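Local coordinates for protein NleG5-1 effector (Enterobacteria phage YYZ-2008, PDB 5VGC) that binds calcium ions and probably acts as a bacterial effector that transfers ubiquitin to target proteins through a RING-type domain, at residues 46-59 against 81-95. The protein carries 1 engineered substitution. Numbering follows the deposited sequence.
Sequences VSIRPMQVNGYFMG and IERTLNHGSLTSREV
Asn86, the first residue to leave helical geometry after helix 68-85, clasps the backbone of Phe57 and illustrates how a side-chain amide can stand in for a neighbouring strand at a sheet edge. Its CB lies 3.9 Å from Tyr56 CD1. With CG swung beside its own backbone N (chi1 -69°), the amide is carried to the Phe57 backbone. Amide and Phe57 ring planes are 14° apart, but OD1 sits at the ring's edge, so the two are not stacked. OD1 accepts from Phe57 N at 2.7 Å, the donor tilted from the carbonyl plane. The other branch of the amide, ND2, gives one hydrogen to Phe57 O at 3.2 Å, in the plane of both groups, and the other to Leu90 O, so the amide joins the strand to the loop leading into helix 92-102.

One helical turn earlier, Glu82 reaches the next outward-facing amide of strand 57-60: its OE2 takes Gly59 N at 2.8 Å through the anti lone pair, while Ser92 OG donates to the same oxygen from above the carboxylate plane. Tyr56 is held between His87, whose edge points at one ring face with the planes at 66°, and Val95 over the opposite face. Its hydroxyl bonds to Leu110 O of the second subunit, carrying the contact to the dimer interface. Met51 lays SD 3.5 Å from Ser92 CB, and on the neighbouring strand 44-50 Ile48 sets CD1 against Ile81 CG2 and CG2 against Leu85 CD1.

Phe57 N and O and Gly59 N, which face away from strand 44-50 on a strand outermost within this chain, thus find partners in the Asn86 amide and the Glu82 carboxylate. Two donors on one carboxylate oxygen probably stabilise Glu82 as an anion.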
loop_
_atom_site.group_PDB
_atom_site.type_symbol
_atom_site.label_atom_id
_atom_site.label_comp_id
_atom_site.label_asym_id
_atom_site.label_seq_id
_atom_site.Cartn_x
_atom_site.Cartn_y
_atom_site.Cartn_z
ATOM N N VAL A 46 -33.839 6.324 12.971
ATOM C CA VAL A 46 -32.427 6.209 12.546
ATOM C C VAL A 46 -32.364 5.952 11.041
ATOM O O VAL A 46 -33.151 5.162 10.504
ATOM C CB VAL A 46 -31.622 5.108 13.298
ATOM C CG1 VAL A 46 -31.121 5.620 14.638
ATOM C CG2 VAL A 46 -32.434 3.846 13.491
ATOM N N SER A 47 -31.427 6.626 10.373
ATOM C CA SER A 47 -31.301 6.546 8.918
ATOM C C SER A 47 -30.030 5.792 8.556
ATOM O O SER A 47 -28.928 6.217 8.920
ATOM C CB SER A 47 -31.271 7.952 8.308
ATOM O OG SER A 47 -31.282 7.880 6.887
ATOM N N ILE A 48 -30.187 4.679 7.848
ATOM C CA ILE A 48 -29.054 3.908 7.360
ATOM C C ILE A 48 -28.829 4.269 5.893
ATOM O O ILE A 48 -29.743 4.117 5.060
ATOM C CB ILE A 48 -29.294 2.390 7.486
ATOM C CG1 ILE A 48 -29.775 2.016 8.896
ATOM C CG2 ILE A 48 -28.040 1.608 7.149
ATOM C CD1 ILE A 48 -28.980 2.594 10.048
ATOM N N ARG A 49 -27.616 4.739 5.592
ATOM C CA ARG A 49 -27.160 4.976 4.216
ATOM C C ARG A 49 -26.007 4.023 3.881
ATOM O O ARG A 49 -25.242 3.624 4.785
ATOM C CB ARG A 49 -26.690 6.419 4.041
ATOM C CG ARG A 49 -27.806 7.444 4.160
ATOM C CD ARG A 49 -27.300 8.848 4.461
ATOM N NE ARG A 49 -28.305 9.642 5.170
ATOM C CZ ARG A 49 -28.076 10.808 5.780
ATOM N NH1 ARG A 49 -26.862 11.356 5.786
ATOM N NH2 ARG A 49 -29.075 11.433 6.399
ATOM N N PRO A 50 -25.888 3.651 2.594
ATOM C CA PRO A 50 -24.803 2.780 2.170
ATOM C C PRO A 50 -23.501 3.575 2.125
ATOM O O PRO A 50 -23.489 4.709 1.647
ATOM C CB PRO A 50 -25.226 2.357 0.754
ATOM C CG PRO A 50 -25.995 3.522 0.241
ATOM C CD PRO A 50 -26.712 4.079 1.447
ATOM N N MET A 51 -22.421 2.986 2.620
ATOM C CA MET A 51 -21.128 3.667 2.636
ATOM C C MET A 51 -20.510 3.641 1.257
ATOM O O MET A 51 -20.977 2.936 0.359
ATOM C CB MET A 51 -20.181 3.027 3.649
ATOM C CG MET A 51 -20.627 3.241 5.097
ATOM S SD MET A 51 -19.403 2.662 6.283
ATOM C CE MET A 51 -18.234 4.029 6.151
ATOM N N GLN A 52 -19.444 4.417 1.106
ATOM C CA GLN A 52 -18.755 4.564 -0.169
ATOM C C GLN A 52 -18.192 3.211 -0.621
ATOM O O GLN A 52 -18.102 2.942 -1.814
ATOM C CB GLN A 52 -17.642 5.628 -0.106
ATOM C CG GLN A 52 -18.090 7.008 0.393
ATOM C CD GLN A 52 -18.111 7.150 1.920
ATOM O OE1 GLN A 52 -18.520 6.227 2.650
ATOM N NE2 GLN A 52 -17.679 8.310 2.407
ATOM N N VAL A 53 -17.822 2.368 0.347
ATOM C CA VAL A 53 -17.362 1.011 0.074
ATOM C C VAL A 53 -18.572 0.098 -0.054
ATOM O O VAL A 53 -19.555 0.249 0.681
ATOM C CB VAL A 53 -16.470 0.462 1.211
ATOM C CG1 VAL A 53 -15.885 -0.898 0.840
ATOM C CG2 VAL A 53 -15.339 1.433 1.532
ATOM N N ASN A 54 -18.478 -0.856 -0.977
ATOM C CA ASN A 54 -19.578 -1.777 -1.250
ATOM C C ASN A 54 -19.750 -2.745 -0.078
ATOM O O ASN A 54 -18.770 -3.298 0.421
ATOM C CB ASN A 54 -19.337 -2.567 -2.551
ATOM C CG ASN A 54 -19.202 -1.672 -3.782
ATOM O OD1 ASN A 54 -19.777 -0.583 -3.852
ATOM N ND2 ASN A 54 -18.438 -2.138 -4.762
ATOM N N GLY A 55 -20.998 -2.934 0.349
ATOM C CA GLY A 55 -21.347 -3.893 1.388
ATOM C C GLY A 55 -21.360 -3.369 2.816
ATOM O O GLY A 55 -21.659 -4.129 3.747
ATOM N N TYR A 56 -21.047 -2.087 3.001
ATOM C CA TYR A 56 -21.003 -1.495 4.335
ATOM C C TYR A 56 -22.010 -0.372 4.456
ATOM O O TYR A 56 -22.304 0.322 3.481
ATOM C CB TYR A 56 -19.606 -0.987 4.669
ATOM C CG TYR A 56 -18.573 -2.084 4.722
ATOM C CD1 TYR A 56 -18.240 -2.710 5.919
ATOM C CD2 TYR A 56 -17.925 -2.491 3.571
ATOM C CE1 TYR A 56 -17.293 -3.706 5.957
ATOM C CE2 TYR A 56 -16.969 -3.493 3.600
ATOM C CZ TYR A 56 -16.661 -4.095 4.792
ATOM O OH TYR A 56 -15.712 -5.081 4.808
ATOM N N PHE A 57 -22.528 -0.204 5.665
ATOM C CA PHE A 57 -23.654 0.666 5.933
ATOM C C PHE A 57 -23.343 1.551 7.127
ATOM O O PHE A 57 -22.606 1.164 8.037
ATOM C CB PHE A 57 -24.920 -0.164 6.180
ATOM C CG PHE A 57 -25.233 -1.115 5.069
ATOM C CD1 PHE A 57 -25.934 -0.693 3.945
ATOM C CD2 PHE A 57 -24.812 -2.429 5.137
ATOM C CE1 PHE A 57 -26.215 -1.581 2.911
ATOM C CE2 PHE A 57 -25.086 -3.320 4.108
ATOM C CZ PHE A 57 -25.790 -2.902 2.994
ATOM N N MET A 58 -23.933 2.739 7.104
ATOM C CA MET A 58 -23.594 3.805 8.025
ATOM C C MET A 58 -24.886 4.417 8.512
ATOM O O MET A 58 -25.770 4.727 7.697
ATOM C CB MET A 58 -22.704 4.823 7.279
ATOM C CG MET A 58 -22.684 6.269 7.749
ATOM S SD MET A 58 -21.522 7.220 6.729
ATOM C CE MET A 58 -22.185 7.064 5.066
ATOM N N GLY A 59 -24.988 4.584 9.828
ATOM C CA GLY A 59 -26.218 5.032 10.460
ATOM C C GLY A 59 -26.105 6.430 11.013
ATOM O O GLY A 59 -25.069 6.785 11.576
ATOM N N ILE A 81 -26.611 -1.779 15.160
ATOM C CA ILE A 81 -27.183 -2.027 13.838
ATOM C C ILE A 81 -26.071 -2.125 12.799
ATOM O O ILE A 81 -26.061 -3.044 11.966
ATOM C CB ILE A 81 -28.211 -0.946 13.434
ATOM C CG1 ILE A 81 -29.459 -1.056 14.304
ATOM C CG2 ILE A 81 -28.607 -1.097 11.966
ATOM C CD1 ILE A 81 -30.258 0.225 14.353
ATOM N N GLU A 82 -25.141 -1.174 12.860
ATOM C CA GLU A 82 -23.980 -1.155 11.976
ATOM C C GLU A 82 -23.199 -2.457 12.081
ATOM O O GLU A 82 -22.909 -3.078 11.059
ATOM C CB GLU A 82 -23.068 0.043 12.272
ATOM C CG GLU A 82 -23.593 1.343 11.703
ATOM C CD GLU A 82 -22.723 2.543 12.041
ATOM O OE1 GLU A 82 -21.799 2.412 12.891
ATOM O OE2 GLU A 82 -22.962 3.611 11.436
ATOM N N ARG A 83 -22.867 -2.871 13.300
ATOM C CA ARG A 83 -22.135 -4.123 13.452
ATOM C C ARG A 83 -22.929 -5.322 12.907
ATOM O O ARG A 83 -22.365 -6.209 12.277
ATOM C CB ARG A 83 -21.741 -4.371 14.911
ATOM C CG ARG A 83 -20.603 -3.504 15.394
ATOM C CD ARG A 83 -19.956 -4.080 16.635
ATOM N NE ARG A 83 -19.080 -3.058 17.193
ATOM C CZ ARG A 83 -17.808 -2.855 16.837
ATOM N NH1 ARG A 83 -17.199 -3.589 15.902
ATOM N NH2 ARG A 83 -17.131 -1.886 17.406
ATOM N N THR A 84 -24.236 -5.339 13.143
ATOM C CA THR A 84 -25.061 -6.455 12.702
ATOM C C THR A 84 -25.131 -6.500 11.177
ATOM O O THR A 84 -24.996 -7.569 10.590
ATOM C CB THR A 84 -26.472 -6.408 13.334
ATOM O OG1 THR A 84 -26.352 -6.248 14.756
ATOM C CG2 THR A 84 -27.235 -7.681 13.041
ATOM N N LEU A 85 -25.320 -5.343 10.551
ATOM C CA LEU A 85 -25.296 -5.243 9.078
ATOM C C LEU A 85 -23.928 -5.470 8.388
ATOM O O LEU A 85 -23.859 -6.166 7.377
ATOM C CB LEU A 85 -25.838 -3.877 8.629
ATOM C CG LEU A 85 -27.311 -3.621 8.909
ATOM C CD1 LEU A 85 -27.641 -2.150 8.692
ATOM C CD2 LEU A 85 -28.160 -4.505 8.012
ATOM N N ASN A 86 -22.859 -4.885 8.917
ATOM C CA ASN A 86 -21.587 -4.802 8.182
ATOM C C ASN A 86 -20.763 -6.090 8.153
ATOM O O ASN A 86 -20.877 -6.939 9.046
ATOM C CB ASN A 86 -20.730 -3.666 8.763
ATOM C CG ASN A 86 -21.307 -2.286 8.466
ATOM O OD1 ASN A 86 -22.122 -2.112 7.556
ATOM N ND2 ASN A 86 -20.878 -1.296 9.230
ATOM N N HIS A 87 -19.917 -6.218 7.133
ATOM C CA HIS A 87 -18.960 -7.324 7.059
ATOM C C HIS A 87 -17.900 -7.140 8.149
ATOM O O HIS A 87 -17.470 -6.010 8.422
ATOM C CB HIS A 87 -18.264 -7.397 5.707
ATOM C CG HIS A 87 -19.196 -7.529 4.544
ATOM N ND1 HIS A 87 -19.680 -8.740 4.092
ATOM C CD2 HIS A 87 -19.717 -6.587 3.729
ATOM C CE1 HIS A 87 -20.471 -8.534 3.056
ATOM N NE2 HIS A 87 -20.513 -7.236 2.816
ATOM N N GLY A 88 -17.504 -8.251 8.768
ATOM C CA GLY A 88 -16.578 -8.238 9.898
ATOM C C GLY A 88 -17.122 -7.667 11.202
ATOM O O GLY A 88 -16.370 -7.455 12.142
ATOM N N SER A 89 -18.429 -7.426 11.264
ATOM C CA SER A 89 -19.075 -6.840 12.438
ATOM C C SER A 89 -18.429 -5.508 12.836
ATOM O O SER A 89 -18.289 -5.183 14.022
ATOM C CB SER A 89 -19.088 -7.859 13.597
ATOM O OG SER A 89 -19.524 -9.145 13.126
ATOM N N LEU A 90 -18.047 -4.734 11.820
ATOM C CA LEU A 90 -17.426 -3.429 11.997
ATOM C C LEU A 90 -18.452 -2.312 12.095
ATOM O O LEU A 90 -19.493 -2.368 11.438
ATOM C CB LEU A 90 -16.511 -3.131 10.805
ATOM C CG LEU A 90 -15.400 -4.132 10.498
ATOM C CD1 LEU A 90 -14.748 -3.783 9.174
ATOM C CD2 LEU A 90 -14.370 -4.178 11.625
ATOM N N THR A 91 -18.156 -1.297 12.903
ATOM C CA THR A 91 -18.840 -0.008 12.782
ATOM C C THR A 91 -18.350 0.768 11.550
ATOM O O THR A 91 -17.272 0.512 11.023
ATOM C CB THR A 91 -18.599 0.892 14.004
ATOM O OG1 THR A 91 -17.196 1.163 14.168
ATOM C CG2 THR A 91 -19.156 0.243 15.254
ATOM N N SER A 92 -19.148 1.724 11.105
ATOM C CA SER A 92 -18.779 2.595 9.988
ATOM C C SER A 92 -17.492 3.387 10.243
ATOM O O SER A 92 -16.658 3.571 9.345
ATOM C CB SER A 92 -19.909 3.569 9.652
ATOM O OG SER A 92 -20.278 4.335 10.769
ATOM N N ARG A 93 -17.328 3.840 11.482
ATOM C CA ARG A 93 -16.109 4.545 11.893
ATOM C C ARG A 93 -14.868 3.663 11.628
ATOM O O ARG A 93 -13.871 4.113 11.013
ATOM C CB ARG A 93 -16.238 4.934 13.360
ATOM C CG ARG A 93 -15.456 6.166 13.802
ATOM C CD ARG A 93 -15.335 6.229 15.319
ATOM N NE ARG A 93 -14.665 5.016 15.793
ATOM C CZ ARG A 93 -13.348 4.794 15.805
ATOM N NH1 ARG A 93 -12.905 3.621 16.255
ATOM N NH2 ARG A 93 -12.474 5.717 15.386
ATOM N N GLU A 94 -14.937 2.406 12.063
ATOM C CA GLU A 94 -13.823 1.463 11.874
ATOM C C GLU A 94 -13.540 1.240 10.402
ATOM O O GLU A 94 -12.369 1.201 9.963
ATOM C CB GLU A 94 -14.121 0.126 12.563
ATOM C CG GLU A 94 -14.128 0.192 14.087
ATOM C CD GLU A 94 -14.821 -0.993 14.751
ATOM O OE1 GLU A 94 -15.705 -1.608 14.110
ATOM O OE2 GLU A 94 -14.486 -1.311 15.921
ATOM N N VAL A 95 -14.625 1.110 9.641
ATOM C CA VAL A 95 -14.546 0.986 8.180
ATOM C C VAL A 95 -13.767 2.186 7.610
ATOM O O VAL A 95 -12.765 2.003 6.893
ATOM C CB VAL A 95 -15.953 0.874 7.552
ATOM C CG1 VAL A 95 -15.890 0.921 6.027
ATOM C CG2 VAL A 95 -16.647 -0.399 8.000
#